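Local coordinates for sugar-binding transport ATP-binding protein (Pyrococcus horikoshii, PDB 1V43) that probably binds and hydrolyses ATP to power sugar uptake, as the ATPase subunit of an ABC sugar transporter, at residues A[102-107]-A[155-160]; A[167-170]-A[176-179]; A[179-184]-A[206-211]; A[203-206]-A[211-214]. All coordinates share one frame; numbering follows the deposited sequence.

All four interactions lie in the ATP-binding cassette of this chain. Interactions 2, 3 and 4 form one continuous cluster: 2 and 3 share helix 174-191, 3 and 4 share helix 202-208, and the centre of interaction 3 lies about 9 Å from those of interactions 2 and 4. The carboxylate of E204 joins them, its OE1 lying 2.6 Å from R177 NE and 2.9 Å from R181 NE. Interaction 1 stands apart, its centre about 20 Å from that of interaction 2 and the nearest atoms of the two about 9 Å apart. Interaction 2 comes nearest the nucleotide site, the side chain of E167 being about 5 Å from that of K50, an ATP-binding residue.

Interaction 1. Residues A[102-107]-A[155-160]; sequences ENIAFP and AIVVEP
V157 meets I104 and P107 just where two helices give way to loop: helix 100-105 ends before F106, and the chain leaving helix 147-156 folds into a type I turn from I156 to E159. The turn is closed by E159 N bonding to I156 O, and it holds V157 and V158 against the other segment. Followed outward, V157 starts with CB, which points toward I104 and lies 3.8 Å from I104 CG2. There it forks. CG1, placed between the backbone N and the carbonyl carbon (chi1 85°), reaches the backbone of the opposite helix end, 3.4 Å from I104 O, and brushes P107 CB at 4.4 Å. CG2, the other branch, meets I104 CG2 methyl to methyl at 3.6 Å, the two side chains passing at a slant. Both residues are beta-branched, and the short, stiff fork suits a position where two helix ends approach closely. A second, looser touch lies beside it, V158 CG1 on P107 CB at 4.1 Å; P107 offers the apolar CB of its compact ring. Around the pair, I104 also packs on A153 and I131, V157 on L108 and R121, and E159 makes a salt bridge with R121 through OE2. The contact is thus plain apolar packing, fastening the end of helix 100-105 to the end of helix 147-156, the helix that follows the LSGGQ signature motif in the helical subdomain of ABC ATPases.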
loop_
_atom_site.group_PDB
_atom_site.type_symbol
_atom_site.label_atom_id
_atom_site.label_comp_id
_atom_site.label_asym_id
_atom_site.label_seq_id
_atom_site.Cartn_x
_atom_site.Cartn_y
_atom_site.Cartn_z
ATOM N N GLU A 102 -14.373 -27.914 17.342
ATOM C CA GLU A 102 -15.721 -28.077 16.813
ATOM C C GLU A 102 -15.902 -27.295 15.515
ATOM O O GLU A 102 -16.560 -27.758 14.583
ATOM C CB GLU A 102 -16.757 -27.636 17.854
ATOM C CG GLU A 102 -17.003 -28.678 18.935
ATOM C CD GLU A 102 -17.545 -29.984 18.367
ATOM O OE1 GLU A 102 -18.654 -29.964 17.792
ATOM O OE2 GLU A 102 -16.867 -31.029 18.493
ATOM N N ASN A 103 -15.315 -26.107 15.465
ATOM C CA ASN A 103 -15.389 -25.285 14.271
ATOM C C ASN A 103 -14.802 -26.100 13.112
ATOM O O ASN A 103 -15.461 -26.326 12.097
ATOM C CB ASN A 103 -14.589 -23.998 14.480
ATOM C CG ASN A 103 -14.743 -23.023 13.329
ATOM O OD1 ASN A 103 -14.444 -23.350 12.180
ATOM N ND2 ASN A 103 -15.207 -21.817 13.633
ATOM N N ILE A 104 -13.571 -26.575 13.284
ATOM C CA ILE A 104 -12.912 -27.356 12.239
ATOM C C ILE A 104 -13.621 -28.683 11.977
ATOM O O ILE A 104 -13.556 -29.233 10.869
ATOM C CB ILE A 104 -11.438 -27.646 12.605
ATOM C CG1 ILE A 104 -10.696 -26.329 12.825
ATOM C CG2 ILE A 104 -10.768 -28.459 11.493
ATOM C CD1 ILE A 104 -9.251 -26.484 13.299
ATOM N N ALA A 105 -14.299 -29.193 13.000
ATOM C CA ALA A 105 -15.001 -30.466 12.887
ATOM C C ALA A 105 -16.341 -30.351 12.168
ATOM O O ALA A 105 -16.742 -31.276 11.468
ATOM C CB ALA A 105 -15.214 -31.068 14.276
ATOM N N PHE A 106 -17.022 -29.219 12.349
ATOM C CA PHE A 106 -18.338 -28.980 11.748
ATOM C C PHE A 106 -18.498 -29.563 10.339
ATOM O O PHE A 106 -19.393 -30.370 10.098
ATOM C CB PHE A 106 -18.645 -27.477 11.738
ATOM C CG PHE A 106 -20.098 -27.151 11.543
ATOM C CD1 PHE A 106 -21.050 -27.571 12.470
ATOM C CD2 PHE A 106 -20.517 -26.405 10.447
ATOM C CE1 PHE A 106 -22.398 -27.253 12.310
ATOM C CE2 PHE A 106 -21.866 -26.080 10.277
ATOM C CZ PHE A 106 -22.806 -26.504 11.210
ATOM N N PRO A 107 -17.631 -29.166 9.390
ATOM C CA PRO A 107 -17.725 -29.683 8.022
ATOM C C PRO A 107 -17.649 -31.207 7.875
ATOM O O PRO A 107 -17.609 -31.718 6.757
ATOM C CB PRO A 107 -16.568 -28.982 7.317
ATOM C CG PRO A 107 -16.522 -27.667 8.000
ATOM C CD PRO A 107 -16.652 -28.064 9.451
ATOM N N ALA A 155 -11.249 -25.167 6.033
ATOM C CA ALA A 155 -11.347 -25.331 4.585
ATOM C C ALA A 155 -10.555 -26.553 4.135
ATOM O O ALA A 155 -11.017 -27.315 3.288
ATOM C CB ALA A 155 -10.846 -24.067 3.857
ATOM N N ILE A 156 -9.373 -26.776 4.706
ATOM C CA ILE A 156 -8.595 -27.931 4.266
ATOM C C ILE A 156 -8.919 -29.244 4.960
ATOM O O ILE A 156 -8.484 -30.303 4.500
ATOM C CB ILE A 156 -7.066 -27.700 4.394
ATOM C CG1 ILE A 156 -6.594 -27.933 5.839
ATOM C CG2 ILE A 156 -6.733 -26.300 3.932
ATOM C CD1 ILE A 156 -5.082 -27.896 5.994
ATOM N N VAL A 157 -9.675 -29.194 6.053
ATOM C CA VAL A 157 -9.991 -30.422 6.789
ATOM C C VAL A 157 -10.719 -31.489 5.962
ATOM O O VAL A 157 -10.593 -32.684 6.249
ATOM C CB VAL A 157 -10.804 -30.120 8.091
ATOM C CG1 VAL A 157 -12.280 -30.021 7.789
ATOM C CG2 VAL A 157 -10.523 -31.192 9.145
ATOM N N VAL A 158 -11.458 -31.068 4.931
ATOM C CA VAL A 158 -12.179 -32.018 4.080
ATOM C C VAL A 158 -11.291 -32.613 2.992
ATOM O O VAL A 158 -11.716 -33.497 2.248
ATOM C CB VAL A 158 -13.413 -31.366 3.394
ATOM C CG1 VAL A 158 -14.359 -30.806 4.451
ATOM C CG2 VAL A 158 -12.975 -30.262 2.441
ATOM N N GLU A 159 -10.058 -32.132 2.895
ATOM C CA GLU A 159 -9.134 -32.629 1.881
ATOM C C GLU A 159 -9.743 -32.438 0.481
ATOM O O GLU A 159 -9.934 -33.390 -0.275
ATOM C CB GLU A 159 -8.836 -34.107 2.131
ATOM C CG GLU A 159 -8.416 -34.420 3.559
ATOM C CD GLU A 159 -7.851 -35.821 3.704
ATOM O OE1 GLU A 159 -6.649 -36.013 3.418
ATOM O OE2 GLU A 159 -8.614 -36.731 4.088
ATOM N N PRO A 160 -10.023 -31.187 0.115
ATOM C CA PRO A 160 -10.612 -30.879 -1.187
ATOM C C PRO A 160 -9.650 -31.179 -2.319
ATOM O O PRO A 160 -8.434 -31.168 -2.117
ATOM C CB PRO A 160 -10.891 -29.393 -1.072
ATOM C CG PRO A 160 -9.646 -28.919 -0.368
ATOM C CD PRO A 160 -9.462 -29.969 0.732
#

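Interaction 2. Residues A[167-170]-A[176-179]; sequences EPLS and LRVA
R177 runs out with CG anti to its backbone N (chi1 -167°) and stays extended from CG to NE, while E167 bends at chi2 (77°), which turns its carboxylate toward the arginine. The contact belongs to the beta-alpha-beta unit of the P-loop ATPase fold: E167 directly follows strand 162-166, the Walker B strand, and R177 sits in the first turns of helix 174-191. E167 OE1 and R177 NH2 form a salt bridge of 3.2 Å at the edge of the guanidinium, with the two planar groups turned 72° apart. Each charge has a stronger partner elsewhere. R177 NE pairs with E204, while E167 takes hydrogen bonds from T199 and from H200 N, which fix both carboxylate oxygens. The long arginine also lies along the turn from E167 to S170: L169 CB is 4.0 Å from its CG, and S170 CA is 3.9 Å from NH1. Leucine suits the middle of this turn, its side chain passing on to M180 and I184 of the helix. A methionine in place of R177 would probably leave E204 without one of its cationic mates and E167 OE1 without its salt bridge, setting the turn less firmly against the helix. Over one face of the guanidinium, offset toward its rim, L169 O lies 3.3 Å above the plane and 3.5 Å from R177 NE.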
loop_
_atom_site.group_PDB
_atom_site.type_symbol
_atom_site.label_atom_id
_atom_site.label_comp_id
_atom_site.label_asym_id
_atom_site.label_seq_id
_atom_site.Cartn_x
_atom_site.Cartn_y
_atom_site.Cartn_z
ATOM N N GLU A 167 -10.782 -13.370 -2.111
ATOM C CA GLU A 167 -10.320 -12.236 -1.309
ATOM C C GLU A 167 -10.505 -12.535 0.183
ATOM O O GLU A 167 -11.150 -11.780 0.903
ATOM C CB GLU A 167 -11.135 -10.996 -1.703
ATOM C CG GLU A 167 -10.492 -9.653 -1.409
ATOM C CD GLU A 167 -9.406 -9.284 -2.416
ATOM O OE1 GLU A 167 -8.212 -9.408 -2.083
ATOM O OE2 GLU A 167 -9.753 -8.874 -3.546
ATOM N N PRO A 168 -9.906 -13.626 0.666
ATOM C CA PRO A 168 -9.991 -14.075 2.061
ATOM C C PRO A 168 -9.362 -13.145 3.079
ATOM O O PRO A 168 -9.646 -13.245 4.266
ATOM C CB PRO A 168 -9.248 -15.422 2.050
ATOM C CG PRO A 168 -8.953 -15.697 0.593
ATOM C CD PRO A 168 -8.837 -14.352 -0.031
ATOM N N LEU A 169 -8.507 -12.246 2.612
ATOM C CA LEU A 169 -7.783 -11.362 3.512
ATOM C C LEU A 169 -8.116 -9.872 3.444
ATOM O O LEU A 169 -7.411 -9.062 4.039
ATOM C CB LEU A 169 -6.288 -11.547 3.245
ATOM C CG LEU A 169 -5.470 -12.709 3.833
ATOM C CD1 LEU A 169 -6.314 -13.897 4.247
ATOM C CD2 LEU A 169 -4.440 -13.095 2.807
ATOM N N SER A 170 -9.178 -9.514 2.731
ATOM C CA SER A 170 -9.556 -8.111 2.556
ATOM C C SER A 170 -9.689 -7.245 3.812
ATOM O O SER A 170 -9.403 -6.046 3.765
ATOM C CB SER A 170 -10.854 -8.010 1.737
ATOM O OG SER A 170 -11.937 -8.640 2.399
ATOM N N LEU A 176 -0.704 -8.048 9.498
ATOM C CA LEU A 176 -1.266 -9.385 9.622
ATOM C C LEU A 176 -1.557 -9.959 8.238
ATOM O O LEU A 176 -1.461 -11.158 8.024
ATOM C CB LEU A 176 -2.547 -9.352 10.450
ATOM C CG LEU A 176 -3.323 -10.671 10.548
ATOM C CD1 LEU A 176 -2.473 -11.753 11.223
ATOM C CD2 LEU A 176 -4.612 -10.432 11.330
ATOM N N ARG A 177 -1.906 -9.098 7.291
ATOM C CA ARG A 177 -2.202 -9.578 5.953
ATOM C C ARG A 177 -0.969 -10.260 5.351
ATOM O O ARG A 177 -1.073 -11.371 4.829
ATOM C CB ARG A 177 -2.693 -8.427 5.068
ATOM C CG ARG A 177 -3.310 -8.890 3.762
ATOM C CD ARG A 177 -4.222 -7.842 3.133
ATOM N NE ARG A 177 -4.736 -8.312 1.846
ATOM C CZ ARG A 177 -5.648 -7.682 1.118
ATOM N NH1 ARG A 177 -6.164 -6.542 1.544
ATOM N NH2 ARG A 177 -6.039 -8.192 -0.042
ATOM N N VAL A 178 0.199 -9.622 5.453
ATOM C CA VAL A 178 1.416 -10.203 4.908
ATOM C C VAL A 178 1.715 -11.543 5.562
ATOM O O VAL A 178 2.085 -12.504 4.882
ATOM C CB VAL A 178 2.635 -9.246 5.064
ATOM C CG1 VAL A 178 3.934 -10.005 4.829
ATOM C CG2 VAL A 178 2.548 -8.121 4.026
ATOM N N ALA A 179 1.548 -11.609 6.883
ATOM C CA ALA A 179 1.776 -12.850 7.616
ATOM C C ALA A 179 0.833 -13.955 7.104
ATOM O O ALA A 179 1.236 -15.107 6.977
ATOM C CB ALA A 179 1.569 -12.618 9.123
#

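Interaction 3. Residues A[179-184]-A[206-211]; sequences AMRAEI and MTMGDR
The side chains of R181 and M208 cross at about a right angle where helix 174-191 packs against the end of helix 202-208, two helices on one side of the central sheet of the P-loop ATPase core. R181 runs extended from CG to NE. M208 comes at it from across, its SD 3.7 Å from R181 CG, and then bends at chi3 (99°) to push its CE methyl against the helix backbone. That methyl lies 3.3 Å from R181 O and, at an oblique approach, 3.3 Å from I184 CG2, a tight fit. Methionine suits the place because a slender, flexible thioether can thread between an arginine stem and a branched aliphatic chain; F39 of the central sheet touches both M208 and I184. With an alanine here in place of M208 the sulfur and its methyl are gone, which is likely to open a gap between I184 and the stem of R181 and leave that stem freer to shift. T207 adds a lighter touch, its CG2 4.1 Å from R181 CB. Farther out, the polar end of R181 is held by a salt bridge from NE to E204. T207 OG1 is itself bonded to V203 O one turn back in its own helix, while its side chain also packs on L320 of the second subunit, another copy of this protein. Between the two polar ends sits one water, in the plane of the guanidinium at its edge: it accepts from R181 NH1 at 2.8 Å and donates to T207 OG1 at 2.8 Å.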
loop_
_atom_site.group_PDB
_atom_site.type_symbol
_atom_site.label_atom_id
_atom_site.label_comp_id
_atom_site.label_asym_id
_atom_site.label_seq_id
_atom_site.Cartn_x
_atom_site.Cartn_y
_atom_site.Cartn_z
ATOM N N ALA A 179 1.548 -11.609 6.883
ATOM C CA ALA A 179 1.776 -12.850 7.616
ATOM C C ALA A 179 0.833 -13.955 7.104
ATOM O O ALA A 179 1.236 -15.107 6.977
ATOM C CB ALA A 179 1.569 -12.618 9.123
ATOM N N MET A 180 -0.417 -13.601 6.817
ATOM C CA MET A 180 -1.386 -14.571 6.300
ATOM C C MET A 180 -1.031 -15.033 4.864
ATOM O O MET A 180 -1.138 -16.222 4.553
ATOM C CB MET A 180 -2.805 -13.987 6.321
ATOM C CG MET A 180 -3.501 -14.004 7.686
ATOM S SD MET A 180 -3.314 -15.565 8.615
ATOM C CE MET A 180 -4.075 -16.719 7.503
ATOM N N ARG A 181 -0.617 -14.107 3.997
ATOM C CA ARG A 181 -0.228 -14.468 2.630
ATOM C C ARG A 181 0.826 -15.557 2.696
ATOM O O ARG A 181 0.681 -16.611 2.079
ATOM C CB ARG A 181 0.352 -13.268 1.886
ATOM C CG ARG A 181 -0.677 -12.224 1.505
ATOM C CD ARG A 181 -0.029 -10.970 0.993
ATOM N NE ARG A 181 -1.007 -9.904 0.845
ATOM C CZ ARG A 181 -0.685 -8.617 0.792
ATOM N NH1 ARG A 181 0.592 -8.251 0.877
ATOM N NH2 ARG A 181 -1.632 -7.697 0.676
ATOM N N ALA A 182 1.880 -15.301 3.465
ATOM C CA ALA A 182 2.960 -16.262 3.624
ATOM C C ALA A 182 2.445 -17.571 4.207
ATOM O O ALA A 182 2.804 -18.649 3.737
ATOM C CB ALA A 182 4.054 -15.686 4.521
ATOM N N GLU A 183 1.631 -17.480 5.251
ATOM C CA GLU A 183 1.069 -18.669 5.888
ATOM C C GLU A 183 0.287 -19.514 4.862
ATOM O O GLU A 183 0.550 -20.690 4.688
ATOM C CB GLU A 183 0.147 -18.233 7.027
ATOM C CG GLU A 183 -0.527 -19.362 7.781
ATOM C CD GLU A 183 0.461 -20.295 8.438
ATOM O OE1 GLU A 183 1.619 -19.871 8.659
ATOM O OE2 GLU A 183 0.077 -21.448 8.745
ATOM N N ILE A 184 -0.656 -18.896 4.161
ATOM C CA ILE A 184 -1.445 -19.613 3.170
ATOM C C ILE A 184 -0.589 -20.224 2.038
ATOM O O ILE A 184 -0.744 -21.408 1.716
ATOM C CB ILE A 184 -2.561 -18.695 2.618
ATOM C CG1 ILE A 184 -3.650 -18.552 3.690
ATOM C CG2 ILE A 184 -3.149 -19.259 1.300
ATOM C CD1 ILE A 184 -4.627 -17.407 3.460
ATOM N N MET A 206 1.156 -11.104 -6.691
ATOM C CA MET A 206 2.574 -11.356 -6.937
ATOM C C MET A 206 3.210 -12.181 -5.830
ATOM O O MET A 206 4.151 -12.935 -6.060
ATOM C CB MET A 206 3.326 -10.031 -7.070
ATOM C CG MET A 206 3.028 -9.256 -8.351
ATOM S SD MET A 206 3.745 -10.073 -9.778
ATOM C CE MET A 206 5.422 -9.471 -9.705
ATOM N N THR A 207 2.694 -12.027 -4.619
ATOM C CA THR A 207 3.205 -12.741 -3.452
ATOM C C THR A 207 2.767 -14.190 -3.398
ATOM O O THR A 207 3.529 -15.068 -2.983
ATOM C CB THR A 207 2.699 -12.129 -2.138
ATOM O OG1 THR A 207 3.007 -10.730 -2.098
ATOM C CG2 THR A 207 3.325 -12.845 -0.961
ATOM N N MET A 208 1.540 -14.453 -3.817
ATOM C CA MET A 208 1.037 -15.806 -3.696
ATOM C C MET A 208 0.951 -16.745 -4.899
ATOM O O MET A 208 1.106 -17.956 -4.748
ATOM C CB MET A 208 -0.319 -15.723 -2.999
ATOM C CG MET A 208 -0.198 -15.151 -1.570
ATOM S SD MET A 208 -1.805 -14.844 -0.884
ATOM C CE MET A 208 -1.970 -16.360 0.109
ATOM N N GLY A 209 0.724 -16.209 -6.087
ATOM C CA GLY A 209 0.581 -17.091 -7.231
ATOM C C GLY A 209 1.820 -17.665 -7.889
ATOM O O GLY A 209 2.830 -16.981 -8.052
ATOM N N ASP A 210 1.750 -18.945 -8.250
ATOM C CA ASP A 210 2.846 -19.580 -8.970
ATOM C C ASP A 210 2.663 -18.956 -10.336
ATOM O O ASP A 210 3.610 -18.733 -11.098
ATOM C CB ASP A 210 2.644 -21.095 -9.065
ATOM C CG ASP A 210 2.810 -21.787 -7.722
ATOM O OD1 ASP A 210 3.809 -21.488 -7.022
ATOM O OD2 ASP A 210 1.949 -22.626 -7.379
ATOM N N ARG A 211 1.399 -18.680 -10.630
ATOM C CA ARG A 211 1.032 -18.041 -11.870
ATOM C C ARG A 211 -0.098 -17.085 -11.559
ATOM O O ARG A 211 -0.820 -17.247 -10.578
ATOM C CB ARG A 211 0.607 -19.063 -12.915
ATOM C CG ARG A 211 1.784 -19.802 -13.582
ATOM C CD ARG A 211 1.351 -20.383 -14.922
ATOM N NE ARG A 211 0.222 -21.301 -14.796
ATOM C CZ ARG A 211 -0.530 -21.694 -15.818
ATOM N NH1 ARG A 211 -1.539 -22.536 -15.632
ATOM N NH2 ARG A 211 -0.284 -21.228 -17.033
HETATM O O HOH W 1 2.938 -9.718 0.479
#

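Interaction 4. Residues A[203-206]-A[211-214]; sequences VEAM and RIAV
A beta-alpha-beta crossover of the P-loop ATPase core forms this contact: helix 202-208 connects the parallel strands 194-199 and 211-216 across the face of strand 39-43, which lies between them, and I212 of the outgoing strand reaches back to the helix. The strand is fixed on both flanks, A213 bonding through its backbone to V41 and L43, I212 to G224 and V214 to L221. I212 points at the helix with CG1 anti to its carbonyl carbon and CD1 fully extended beyond it (chi2 177°), which sends the methyl at its tip to the helix backbone. It rests 4.0 Å from A205 CB and 3.7 Å from A205 O, while CG1, one bond back, lies 3.9 Å from the same oxygen. A small residue suits A205, whose side chain faces the strand and also touches V41 and L43. The larger isoleucine fills the space between helix and strand, with L43 and V229 of helix 226-231 beside it. E204, turned elsewhere, pairs through OE1 with R177 and R181 and through OE2 with Y197 OH. M206 starts out pointing away from the strand, but chi2 (-71°) and chi3 fold its chain back so that the sulfur returns to the interface; the M206 side chain also packs on P226 and Y230, and on A319 of the second subunit. The M206 and I212 side chains meet at about a right angle, sulfur against methyl, M206 SD lying 3.7 Å from I212 CD1.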
loop_
_atom_site.group_PDB
_atom_site.type_symbol
_atom_site.label_atom_id
_atom_site.label_comp_id
_atom_site.label_asym_id
_atom_site.label_seq_id
_atom_site.Cartn_x
_atom_site.Cartn_y
_atom_site.Cartn_z
ATOM N N VAL A 203 -0.169 -6.649 -5.302
ATOM C CA VAL A 203 0.938 -7.090 -4.440
ATOM C C VAL A 203 0.666 -8.487 -3.869
ATOM O O VAL A 203 1.572 -9.321 -3.788
ATOM C CB VAL A 203 1.197 -6.126 -3.258
ATOM C CG1 VAL A 203 2.115 -6.799 -2.226
ATOM C CG2 VAL A 203 1.859 -4.824 -3.771
ATOM N N GLU A 204 -0.580 -8.743 -3.479
ATOM C CA GLU A 204 -0.951 -10.046 -2.919
ATOM C C GLU A 204 -0.828 -11.105 -4.016
ATOM O O GLU A 204 -0.320 -12.197 -3.791
ATOM C CB GLU A 204 -2.386 -9.997 -2.382
ATOM C CG GLU A 204 -2.873 -11.268 -1.672
ATOM C CD GLU A 204 -4.026 -10.972 -0.709
ATOM O OE1 GLU A 204 -3.808 -10.181 0.229
ATOM O OE2 GLU A 204 -5.138 -11.521 -0.884
ATOM N N ALA A 205 -1.284 -10.764 -5.212
ATOM C CA ALA A 205 -1.199 -11.691 -6.329
ATOM C C ALA A 205 0.265 -12.089 -6.591
ATOM O O ALA A 205 0.576 -13.265 -6.682
ATOM C CB ALA A 205 -1.823 -11.063 -7.565
ATOM N N MET A 206 1.156 -11.104 -6.691
ATOM C CA MET A 206 2.574 -11.356 -6.937
ATOM C C MET A 206 3.210 -12.181 -5.830
ATOM O O MET A 206 4.151 -12.935 -6.060
ATOM C CB MET A 206 3.326 -10.031 -7.070
ATOM C CG MET A 206 3.028 -9.256 -8.351
ATOM S SD MET A 206 3.745 -10.073 -9.778
ATOM C CE MET A 206 5.422 -9.471 -9.705
ATOM N N ARG A 211 1.399 -18.680 -10.630
ATOM C CA ARG A 211 1.032 -18.041 -11.870
ATOM C C ARG A 211 -0.098 -17.085 -11.559
ATOM O O ARG A 211 -0.820 -17.247 -10.578
ATOM C CB ARG A 211 0.607 -19.063 -12.915
ATOM C CG ARG A 211 1.784 -19.802 -13.582
ATOM C CD ARG A 211 1.351 -20.383 -14.922
ATOM N NE ARG A 211 0.222 -21.301 -14.796
ATOM C CZ ARG A 211 -0.530 -21.694 -15.818
ATOM N NH1 ARG A 211 -1.539 -22.536 -15.632
ATOM N NH2 ARG A 211 -0.284 -21.228 -17.033
ATOM N N ILE A 212 -0.234 -16.079 -12.399
ATOM C CA ILE A 212 -1.252 -15.071 -12.231
ATOM C C ILE A 212 -1.996 -14.945 -13.556
ATOM O O ILE A 212 -1.381 -14.910 -14.627
ATOM C CB ILE A 212 -0.600 -13.681 -11.893
ATOM C CG1 ILE A 212 0.146 -13.728 -10.562
ATOM C CG2 ILE A 212 -1.649 -12.618 -11.834
ATOM C CD1 ILE A 212 0.860 -12.407 -10.226
ATOM N N ALA A 213 -3.315 -14.882 -13.477
ATOM C CA ALA A 213 -4.145 -14.715 -14.656
ATOM C C ALA A 213 -4.827 -13.352 -14.511
ATOM O O ALA A 213 -5.730 -13.193 -13.698
ATOM C CB ALA A 213 -5.189 -15.819 -14.720
ATOM N N VAL A 214 -4.384 -12.377 -15.293
ATOM C CA VAL A 214 -4.946 -11.034 -15.239
ATOM C C VAL A 214 -6.225 -10.977 -16.083
ATOM O O VAL A 214 -6.248 -11.415 -17.232
ATOM C CB VAL A 214 -3.938 -10.007 -15.782
ATOM C CG1 VAL A 214 -4.424 -8.588 -15.516
ATOM C CG2 VAL A 214 -2.583 -10.251 -15.161
#